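Periplasmic protein (Legionella pneumophila subsp. pneumophila, PDB 4FGQ) probably acts as a calcium-dependent periplasmic protease, LapG, of the bacterial transglutaminase-like cysteine proteinase family. Local coordinates at residues 127-130 / 131-134; 72-75 / 76-79; 49-52 / 53-57. All coordinates share one frame; numbering follows the deposited sequence.

Interaction 1 (127-130 / 131-134)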
ATOM      1  N   TYR A 127      -1.552  12.802   1.312  1.00 10.19           N
ATOM      2  CA  TYR A 127      -1.492  14.242   1.194  1.00 11.42           C
ATOM      3  C   TYR A 127      -2.772  14.868   1.736  1.00 13.76           C
ATOM      4  O   TYR A 127      -3.835  14.702   1.128  1.00 14.60           O
ATOM      5  CB  TYR A 127      -1.344  14.634  -0.281  1.00 11.85           C
ATOM      6  CG  TYR A 127       0.013  14.327  -0.876  1.00 14.03           C
ATOM      7  CD1 TYR A 127       0.349  13.041  -1.267  1.00 17.10           C
ATOM      8  CD2 TYR A 127       0.949  15.333  -1.052  1.00 14.77           C
ATOM      9  CE1 TYR A 127       1.595  12.766  -1.823  1.00 16.61           C
ATOM     10  CE2 TYR A 127       2.195  15.063  -1.600  1.00 15.90           C
ATOM     11  CZ  TYR A 127       2.503  13.783  -1.980  1.00 18.08           C
ATOM     12  OH  TYR A 127       3.742  13.531  -2.529  1.00 20.43           O
ATOM     13  N   PRO A 128      -2.684  15.597   2.867  1.00 12.27           N
ATOM     14  CA  PRO A 128      -3.846  16.336   3.387  1.00 12.09           C
ATOM     15  C   PRO A 128      -4.467  17.258   2.331  1.00 14.06           C
ATOM     16  O   PRO A 128      -5.691  17.343   2.243  1.00 16.57           O
ATOM     17  CB  PRO A 128      -3.250  17.171   4.524  1.00 15.75           C
ATOM     18  CG  PRO A 128      -2.082  16.372   4.988  1.00 13.04           C
ATOM     19  CD  PRO A 128      -1.504  15.738   3.740  1.00 14.80           C
ATOM     20  N   THR A 129      -3.614  17.946   1.570  1.00 12.91           N
ATOM     21  CA  THR A 129      -3.968  18.653   0.339  1.00 12.56           C
ATOM     22  C   THR A 129      -2.797  18.424  -0.614  1.00 13.78           C
ATOM     23  O   THR A 129      -1.730  17.996  -0.173  1.00 14.69           O
ATOM     24  CB  THR A 129      -4.170  20.171   0.540  1.00 19.67           C
ATOM     25  OG1 THR A 129      -2.899  20.810   0.721  1.00 21.28           O
ATOM     26  CG2 THR A 129      -5.113  20.463   1.715  1.00 16.94           C
ATOM     27  N   PRO A 130      -2.980  18.696  -1.916  1.00 16.67           N
ATOM     28  CA  PRO A 130      -1.860  18.398  -2.814  1.00 21.45           C
ATOM     29  C   PRO A 130      -0.633  19.272  -2.566  1.00 20.38           C
ATOM     30  O   PRO A 130       0.489  18.867  -2.895  1.00 24.95           O
ATOM     31  CB  PRO A 130      -2.442  18.683  -4.200  1.00 23.24           C
ATOM     32  CG  PRO A 130      -3.930  18.516  -4.031  1.00 24.13           C
ATOM     33  CD  PRO A 130      -4.217  19.023  -2.651  1.00 21.54           C
ATOM     34  N   GLU A 131      -0.838  20.438  -1.965  1.00 19.09           N
ATOM     35  CA  GLU A 131       0.252  21.372  -1.708  1.00 23.90           C
ATOM     36  C   GLU A 131       0.842  21.144  -0.314  1.00 24.68           C
ATOM     37  O   GLU A 131       1.825  21.781   0.068  1.00 27.02           O
ATOM     38  CB  GLU A 131      -0.246  22.818  -1.849  1.00 29.15           C
ATOM     39  CG  GLU A 131      -0.756  23.191  -3.243  1.00 30.86           C
ATOM     40  CD  GLU A 131      -2.119  22.591  -3.583  1.00 38.14           C
ATOM     41  OE1 GLU A 131      -2.348  22.285  -4.774  1.00 42.04           O
ATOM     42  OE2 GLU A 131      -2.961  22.430  -2.668  1.00 29.27           O
ATOM     43  N   SER A 132       0.248  20.219   0.435  1.00 19.20           N
ATOM     44  CA  SER A 132       0.641  19.982   1.813  1.00 20.50           C
ATOM     45  C   SER A 132       1.777  18.979   1.871  1.00 20.82           C
ATOM     46  O   SER A 132       1.967  18.171   0.962  1.00 21.65           O
ATOM     47  CB  SER A 132      -0.558  19.487   2.658  1.00 17.06           C
ATOM     48  OG  SER A 132      -1.517  20.511   2.815  1.00 34.14           O
ATOM     49  N   GLU A 133       2.546  19.052   2.948  1.00 20.45           N
ATOM     50  CA  GLU A 133       3.573  18.072   3.220  1.00 19.23           C
ATOM     51  C   GLU A 133       2.912  16.714   3.476  1.00 18.24           C
ATOM     52  O   GLU A 133       2.002  16.621   4.300  1.00 20.81           O
ATOM     53  CB  GLU A 133       4.318  18.519   4.465  1.00 29.99           C
ATOM     54  CG  GLU A 133       5.436  17.624   4.879  1.00 25.67           C
ATOM     55  CD  GLU A 133       6.227  18.211   6.022  1.00 30.51           C
ATOM     56  OE1 GLU A 133       5.799  19.226   6.618  1.00 36.01           O
ATOM     57  OE2 GLU A 133       7.284  17.651   6.324  1.00 28.39           O
ATOM     58  N   PRO A 134       3.357  15.658   2.773  1.00 15.77           N
ATOM     59  CA  PRO A 134       2.672  14.371   2.928  1.00 13.24           C
ATOM     60  C   PRO A 134       3.090  13.616   4.182  1.00 13.40           C
ATOM     61  O   PRO A 134       4.168  13.877   4.727  1.00 16.32           O
ATOM     62  CB  PRO A 134       3.093  13.591   1.677  1.00 16.90           C
ATOM     63  CG  PRO A 134       4.431  14.170   1.316  1.00 21.30           C
ATOM     64  CD  PRO A 134       4.366  15.628   1.699  1.00 19.70           C
TER
HETATM   65  O   HOH W   1      -3.587  23.423  -0.295  1.00 37.81           O
HETATM   66  O   HOH W   2       2.953  18.685  -1.370  1.00 29.64           O
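Pro134 and Tyr127 face each other at the base of the loop joining the neighbouring antiparallel strands 119-126 and 135-137. Their contact is CH-pi: CB of Pro134 stands 3.6 Å from the centroid of the Tyr127 ring and 9° off its normal, over the face. The two side chains lie alongside each other, and Arg108 makes a cation-pi contact with the same ring.

Hydrogen bonds define the tip, a type I beta turn from Thr129 to Ser132. Ser132 N donates to Thr129 O at 3.0 Å (156°), coming from above the carbonyl plane. The hydroxyls Thr129 OG1 and Ser132 OG are bonded at a short 2.5 Å. A chi1 of 74° in Thr129 sets OG1 between its own backbone N and carbonyl carbon, where Glu131 N also reaches OG1 in a weak bond of 3.4 Å.

Water adds two bridges. One bonds Thr129 OG1 and donates to Glu131 OE2 at 2.6 Å; the other donates to both Pro130 O and Ser132 O.

Thr129 OG1 is thus engaged by a hydroxyl, a water and, weakly, an amide. The chemistry implies a division of labour: apolar contact closes the base of the loop, while polar groups and two waters link the atoms of its surface tip.

Interaction 2 (72-75 / 76-79)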
ATOM      1  N   TRP A  72       5.276  -7.211  -8.689  1.00 19.93           N
ATOM      2  CA  TRP A  72       4.396  -6.439  -7.808  1.00 19.73           C
ATOM      3  C   TRP A  72       3.137  -7.240  -7.502  1.00 18.97           C
ATOM      4  O   TRP A  72       2.429  -7.654  -8.423  1.00 21.41           O
ATOM      5  CB  TRP A  72       3.977  -5.118  -8.461  1.00 23.69           C
ATOM      6  CG  TRP A  72       5.072  -4.098  -8.593  1.00 27.68           C
ATOM      7  CD1 TRP A  72       6.418  -4.311  -8.502  1.00 28.39           C
ATOM      8  CD2 TRP A  72       4.903  -2.694  -8.840  1.00 24.24           C
ATOM      9  NE1 TRP A  72       7.099  -3.124  -8.682  1.00 28.60           N
ATOM     10  CE2 TRP A  72       6.189  -2.117  -8.883  1.00 26.61           C
ATOM     11  CE3 TRP A  72       3.788  -1.871  -9.031  1.00 21.66           C
ATOM     12  CZ2 TRP A  72       6.388  -0.752  -9.119  1.00 23.07           C
ATOM     13  CZ3 TRP A  72       3.990  -0.517  -9.256  1.00 25.73           C
ATOM     14  CH2 TRP A  72       5.277   0.026  -9.299  1.00 26.39           C
ATOM     15  N   LYS A  73       2.845  -7.449  -6.219  1.00 16.58           N
ATOM     16  CA  LYS A  73       1.691  -8.251  -5.813  1.00 17.00           C
ATOM     17  C   LYS A  73       0.408  -7.440  -5.714  1.00 15.16           C
ATOM     18  O   LYS A  73       0.403  -6.348  -5.146  1.00 17.57           O
ATOM     19  CB  LYS A  73       1.937  -8.881  -4.437  1.00 16.77           C
ATOM     20  CG  LYS A  73       3.141  -9.800  -4.355  1.00 15.32           C
ATOM     21  CD  LYS A  73       3.163 -10.502  -2.982  1.00 17.04           C
ATOM     22  CE  LYS A  73       4.472 -11.229  -2.744  1.00 18.80           C
ATOM     23  NZ  LYS A  73       4.413 -12.075  -1.509  1.00 17.42           N
ATOM     24  N   SER A  74      -0.684  -7.988  -6.245  1.00 17.20           N
ATOM     25  CA  SER A  74      -2.013  -7.431  -5.972  1.00 15.75           C
ATOM     26  C   SER A  74      -2.340  -7.661  -4.514  1.00 18.46           C
ATOM     27  O   SER A  74      -1.732  -8.527  -3.887  1.00 18.45           O
ATOM     28  CB  SER A  74      -3.070  -8.119  -6.845  1.00 18.80           C
ATOM     29  OG  SER A  74      -3.285  -9.451  -6.434  1.00 23.21           O
ATOM     30  N   PRO A  75      -3.298  -6.892  -3.968  1.00 17.18           N
ATOM     31  CA  PRO A  75      -3.746  -7.088  -2.584  1.00 18.22           C
ATOM     32  C   PRO A  75      -4.114  -8.542  -2.275  1.00 16.70           C
ATOM     33  O   PRO A  75      -3.719  -9.061  -1.235  1.00 15.43           O
ATOM     34  CB  PRO A  75      -4.985  -6.194  -2.500  1.00 17.12           C
ATOM     35  CG  PRO A  75      -4.647  -5.048  -3.435  1.00 16.82           C
ATOM     36  CD  PRO A  75      -3.882  -5.675  -4.567  1.00 14.90           C
ATOM     37  N   VAL A  76      -4.840  -9.206  -3.170  1.00 16.48           N
ATOM     38  CA  VAL A  76      -5.193 -10.601  -2.929  1.00 17.31           C
ATOM     39  C   VAL A  76      -3.950 -11.498  -2.826  1.00 15.42           C
ATOM     40  O   VAL A  76      -3.880 -12.384  -1.972  1.00 15.93           O
ATOM     41  CB  VAL A  76      -6.180 -11.126  -3.989  1.00 19.21           C
ATOM     42  CG1 VAL A  76      -6.357 -12.634  -3.863  1.00 21.66           C
ATOM     43  CG2 VAL A  76      -7.528 -10.413  -3.845  1.00 23.28           C
ATOM     44  N   GLU A  77      -2.963 -11.260  -3.681  1.00 16.76           N
ATOM     45  CA  GLU A  77      -1.734 -12.047  -3.647  1.00 14.59           C
ATOM     46  C   GLU A  77      -0.964 -11.821  -2.343  1.00 17.19           C
ATOM     47  O   GLU A  77      -0.383 -12.757  -1.784  1.00 18.89           O
ATOM     48  CB  GLU A  77      -0.850 -11.724  -4.855  1.00 18.73           C
ATOM     49  CG  GLU A  77      -1.398 -12.246  -6.175  1.00 21.69           C
ATOM     50  CD  GLU A  77      -0.578 -11.770  -7.361  1.00 23.21           C
ATOM     51  OE1 GLU A  77      -0.469 -10.540  -7.547  1.00 22.96           O
ATOM     52  OE2 GLU A  77      -0.018 -12.620  -8.082  1.00 25.05           O
ATOM     53  N   PHE A  78      -0.960 -10.582  -1.875  1.00 15.03           N
ATOM     54  CA  PHE A  78      -0.343 -10.234  -0.596  1.00 12.88           C
ATOM     55  C   PHE A  78      -1.006 -11.042   0.525  1.00 16.23           C
ATOM     56  O   PHE A  78      -0.333 -11.636   1.364  1.00 13.47           O
ATOM     57  CB  PHE A  78      -0.513  -8.735  -0.342  1.00 12.48           C
ATOM     58  CG  PHE A  78       0.213  -8.222   0.882  1.00 14.31           C
ATOM     59  CD1 PHE A  78      -0.389  -8.256   2.130  1.00 13.98           C
ATOM     60  CD2 PHE A  78       1.475  -7.658   0.769  1.00 17.33           C
ATOM     61  CE1 PHE A  78       0.261  -7.760   3.256  1.00 14.98           C
ATOM     62  CE2 PHE A  78       2.133  -7.160   1.891  1.00 19.64           C
ATOM     63  CZ  PHE A  78       1.524  -7.215   3.136  1.00 16.15           C
ATOM     64  N   ILE A  79      -2.334 -11.062   0.543  1.00 12.94           N
ATOM     65  CA  ILE A  79      -3.058 -11.810   1.576  1.00 13.04           C
ATOM     66  C   ILE A  79      -2.799 -13.321   1.511  1.00 15.32           C
ATOM     67  O   ILE A  79      -2.549 -13.965   2.541  1.00 18.22           O
ATOM     68  CB  ILE A  79      -4.575 -11.539   1.510  1.00 16.62           C
ATOM     69  CG1 ILE A  79      -4.873 -10.061   1.779  1.00 15.57           C
ATOM     70  CG2 ILE A  79      -5.327 -12.413   2.503  1.00 16.09           C
ATOM     71  CD1 ILE A  79      -4.614  -9.613   3.222  1.00 18.64           C
TER
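Phe78 N donates to Ser74 O at 3.0 Å and Ile79 N to Pro75 O at 3.0 Å, the i to i+4 bonds that start helix 75-81 and leave Ser74 at its N-cap. The side chains of Ser74 and Glu77 complete a capping box, each reaching for the backbone N-H of the other. The stronger half is Ser74 N to Glu77 OE1, 2.9 Å long and nearly straight at 166°, received on the anti lone pair of the carboxylate oxygen. The reciprocal bond, Glu77 N to Ser74 OG, is weak at 3.3 Å, although its angle is good.

Torsions account for the reach. In Glu77 a chi1 of -71° places CG beside the backbone N, and the extended chain beyond CG then carries the carboxylate back over the first turn to the amide of Ser74. Pro75, the first residue after the cap, has no N-H to satisfy. Beside the box, CB of Lys73 lies 4.0 Å from CB of Glu77, an aliphatic contact near the base of both chains.

The carboxylate has further partners: OE1 forms a salt bridge with Arg191 on helix 183-192, and OE2 bonds the hydroxyl of Tyr71, a residue that binds calcium in another structure of the protein, the ion being absent here. Since Arg191 also bonds Trp72 O, it ties the chain leading into the helix to the capping glutamate. Lys73 bridges Asp81 and Glu60 through NZ, while its backbone N bonds Asp88, another of the calcium-binding residues.

Besides its hydrogen bond, Pro75 O is approached by two carbons of the next turn: CB of Phe78 comes within 3.3 Å of Pro75 O, and CG1 of Ile79 lies 3.4 Å from that same oxygen.

Interaction 3 (49-52 / 53-57)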
ATOM      1  N   LYS A  49      -4.809   2.712  11.388  1.00  9.80           N
ATOM      2  CA  LYS A  49      -5.206   1.316  11.526  1.00  9.41           C
ATOM      3  C   LYS A  49      -4.943   0.487  10.265  1.00 12.43           C
ATOM      4  O   LYS A  49      -4.591  -0.687  10.362  1.00 10.25           O
ATOM      5  CB  LYS A  49      -6.654   1.207  12.024  1.00 12.99           C
ATOM      6  CG  LYS A  49      -6.790   1.682  13.459  1.00 12.82           C
ATOM      7  CD  LYS A  49      -8.207   1.508  13.998  1.00 17.20           C
ATOM      8  CE  LYS A  49      -8.297   2.021  15.435  1.00 20.50           C
ATOM      9  NZ  LYS A  49      -9.674   1.916  16.013  1.00 21.41           N
ATOM     10  N   VAL A  50      -5.066   1.080   9.078  1.00 10.80           N
ATOM     11  CA  VAL A  50      -4.662   0.355   7.877  1.00  9.60           C
ATOM     12  C   VAL A  50      -3.151   0.139   7.922  1.00 11.61           C
ATOM     13  O   VAL A  50      -2.641  -0.957   7.625  1.00 10.57           O
ATOM     14  CB  VAL A  50      -5.075   1.100   6.593  1.00 10.43           C
ATOM     15  CG1 VAL A  50      -4.487   0.399   5.349  1.00 11.80           C
ATOM     16  CG2 VAL A  50      -6.588   1.146   6.507  1.00 12.15           C
ATOM     17  N   ASN A  51      -2.429   1.175   8.331  1.00 12.02           N
ATOM     18  CA  ASN A  51      -0.966   1.074   8.435  1.00 11.01           C
ATOM     19  C   ASN A  51      -0.545  -0.041   9.398  1.00 12.25           C
ATOM     20  O   ASN A  51       0.243  -0.922   9.037  1.00 11.42           O
ATOM     21  CB  ASN A  51      -0.376   2.418   8.874  1.00 10.07           C
ATOM     22  CG  ASN A  51       1.099   2.547   8.556  1.00 12.65           C
ATOM     23  OD1 ASN A  51       1.552   2.192   7.457  1.00 14.11           O
ATOM     24  ND2 ASN A  51       1.863   3.073   9.522  1.00 11.26           N
ATOM     25  N   SER A  52      -1.084  -0.015  10.613  1.00  9.11           N
ATOM     26  CA  SER A  52      -0.695  -0.981  11.645  1.00 11.11           C
ATOM     27  C   SER A  52      -1.171  -2.403  11.340  1.00 10.10           C
ATOM     28  O   SER A  52      -0.468  -3.385  11.644  1.00 12.71           O
ATOM     29  CB  SER A  52      -1.155  -0.513  13.034  1.00 12.65           C
ATOM     30  OG  SER A  52      -2.575  -0.499  13.160  1.00 11.24           O
ATOM     31  N   PHE A  53      -2.351  -2.523  10.727  1.00  8.95           N
ATOM     32  CA  PHE A  53      -2.865  -3.842  10.355  1.00 11.52           C
ATOM     33  C   PHE A  53      -1.898  -4.519   9.406  1.00  9.10           C
ATOM     34  O   PHE A  53      -1.507  -5.665   9.622  1.00 12.78           O
ATOM     35  CB  PHE A  53      -4.245  -3.744   9.680  1.00 10.06           C
ATOM     36  CG  PHE A  53      -4.827  -5.091   9.305  1.00 13.78           C
ATOM     37  CD1 PHE A  53      -5.491  -5.858  10.242  1.00 18.61           C
ATOM     38  CD2 PHE A  53      -4.711  -5.577   8.010  1.00 12.54           C
ATOM     39  CE1 PHE A  53      -6.025  -7.101   9.895  1.00 19.79           C
ATOM     40  CE2 PHE A  53      -5.235  -6.813   7.660  1.00 15.16           C
ATOM     41  CZ  PHE A  53      -5.894  -7.576   8.602  1.00 15.30           C
ATOM     42  N   PHE A  54      -1.520  -3.819   8.346  1.00  7.65           N
ATOM     43  CA  PHE A  54      -0.647  -4.460   7.363  1.00  9.12           C
ATOM     44  C   PHE A  54       0.795  -4.563   7.810  1.00 11.06           C
ATOM     45  O   PHE A  54       1.509  -5.447   7.347  1.00 12.66           O
ATOM     46  CB  PHE A  54      -0.807  -3.803   5.988  1.00 10.14           C
ATOM     47  CG  PHE A  54      -2.105  -4.166   5.347  1.00 10.59           C
ATOM     48  CD1 PHE A  54      -2.365  -5.488   5.036  1.00 13.33           C
ATOM     49  CD2 PHE A  54      -3.105  -3.225   5.157  1.00 13.62           C
ATOM     50  CE1 PHE A  54      -3.575  -5.873   4.489  1.00 14.28           C
ATOM     51  CE2 PHE A  54      -4.327  -3.605   4.599  1.00 14.70           C
ATOM     52  CZ  PHE A  54      -4.556  -4.932   4.266  1.00 16.03           C
ATOM     53  N   ASN A  55       1.220  -3.708   8.739  1.00  9.76           N
ATOM     54  CA  ASN A  55       2.625  -3.757   9.156  1.00 14.21           C
ATOM     55  C   ASN A  55       3.004  -5.006   9.935  1.00 16.46           C
ATOM     56  O   ASN A  55       4.193  -5.277  10.116  1.00 19.20           O
ATOM     57  CB  ASN A  55       3.050  -2.494   9.905  1.00 12.23           C
ATOM     58  CG  ASN A  55       3.429  -1.382   8.964  1.00 13.18           C
ATOM     59  OD1 ASN A  55       3.648  -1.624   7.773  1.00 14.69           O
ATOM     60  ND2 ASN A  55       3.498  -0.154   9.474  1.00 13.75           N
ATOM     61  N   GLN A  56       1.995  -5.765  10.357  1.00 13.06           N
ATOM     62  CA  GLN A  56       2.171  -7.034  11.078  1.00 12.88           C
ATOM     63  C   GLN A  56       2.493  -8.214  10.157  1.00 15.17           C
ATOM     64  O   GLN A  56       2.811  -9.288  10.644  1.00 15.49           O
ATOM     65  CB  GLN A  56       0.871  -7.411  11.826  1.00 19.17           C
ATOM     66  CG  GLN A  56      -0.164  -8.084  10.879  1.00 17.96           C
ATOM     67  CD  GLN A  56      -1.373  -8.658  11.556  1.00 28.60           C
ATOM     68  OE1 GLN A  56      -1.273  -9.600  12.348  1.00 33.53           O
ATOM     69  NE2 GLN A  56      -2.542  -8.122  11.223  1.00 26.10           N
ATOM     70  N   PHE A  57       2.359  -8.046   8.841  1.00 11.00           N
ATOM     71  CA  PHE A  57       2.549  -9.165   7.902  1.00 11.86           C
ATOM     72  C   PHE A  57       4.041  -9.450   7.641  1.00 10.83           C
ATOM     73  O   PHE A  57       4.911  -8.702   8.085  1.00 14.93           O
ATOM     74  CB  PHE A  57       1.833  -8.870   6.565  1.00 14.69           C
ATOM     75  CG  PHE A  57       0.329  -9.050   6.599  1.00 17.02           C
ATOM     76  CD1 PHE A  57      -0.474  -8.243   7.376  1.00 13.84           C
ATOM     77  CD2 PHE A  57      -0.280  -9.991   5.783  1.00 22.15           C
ATOM     78  CE1 PHE A  57      -1.858  -8.414   7.398  1.00 16.97           C
ATOM     79  CE2 PHE A  57      -1.655 -10.160   5.787  1.00 28.26           C
ATOM     80  CZ  PHE A  57      -2.446  -9.361   6.599  1.00 24.98           C
TER
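Val50 and Phe54, one turn apart on helix 43-55, run alongside each other and point the same way. CG1 of Val50, anti to its backbone N (chi1 173°), lies in the plane of the Phe54 ring at its edge, 3.9 Å from CD2. The ring also lies close to the backbone, with Phe54 CD2 3.4 Å from Val50 O, an oblique approach. Next to this pair, Asn51 and Asn55 cross obliquely, their amide planes 68° apart and the two ND2 atoms 3.6 Å from each other.

Backbone bonds of the i to i+4 kind set this spacing. Phe54 N reaches Val50 O at 3.2 Å, nearly straight, while the Asn55 N bond to Asn51 O is of similar length, 3.0 Å, but clearly more bent at 137°. Beyond it, Gln56 NE2 turns back to donate to Phe53 O at 3.1 Å, with the acceptor in its amide plane; the same NE2 sits over a face of the Phe53 ring, offset toward the rim. Phe53 in turn directs the CD2 edge of its ring onto the face of Phe54, with CD2 3.6 Å above the centre of that ring and the two planes nearly perpendicular.

Farther out, Phe54 packs on Ile92 and Thr96 of helix 86-100 and meets Trp31 edge-to-face, while Phe53 touches Leu34 of helix 22-38. Lys93 NZ donates to both asparagine oxygens, OD1 of Asn51 and OD1 of Asn55, and Asn55 ND2 donates to Asp138 O.

These outer bonds fix the rotation of the Asn55 amide at both ends. They also imply that the lysine ammonium is held by two neutral carbonyls from successive helical turns, which it would probably polarise, with no hydrogen bond between the two side-chain amides.

Along the chain the order is interaction 3, interaction 2, interaction 1, all in the part that belongs to the bacterial transglutaminase-like cysteine proteinase family. Interactions 2 and 3 have centres about 14 Å apart and touch: Phe78 CE1 lies 3.4 Å from Phe57 CD2, and Ile79 CD1 is 4.1 Å from Phe54 CE1. The capped helix 75-81, flanked in sequence by calcium-binding residues (Asp69 and Tyr71 before, Asp85, Glu87 and Asp88 after), thus rests on helix 43-55, consistent with one packed helical region beside that site. Interaction 1, its centre about 27 Å from that of interaction 2 and 22 Å from that of interaction 3, is a separate surface loop of the six-stranded antiparallel sheet.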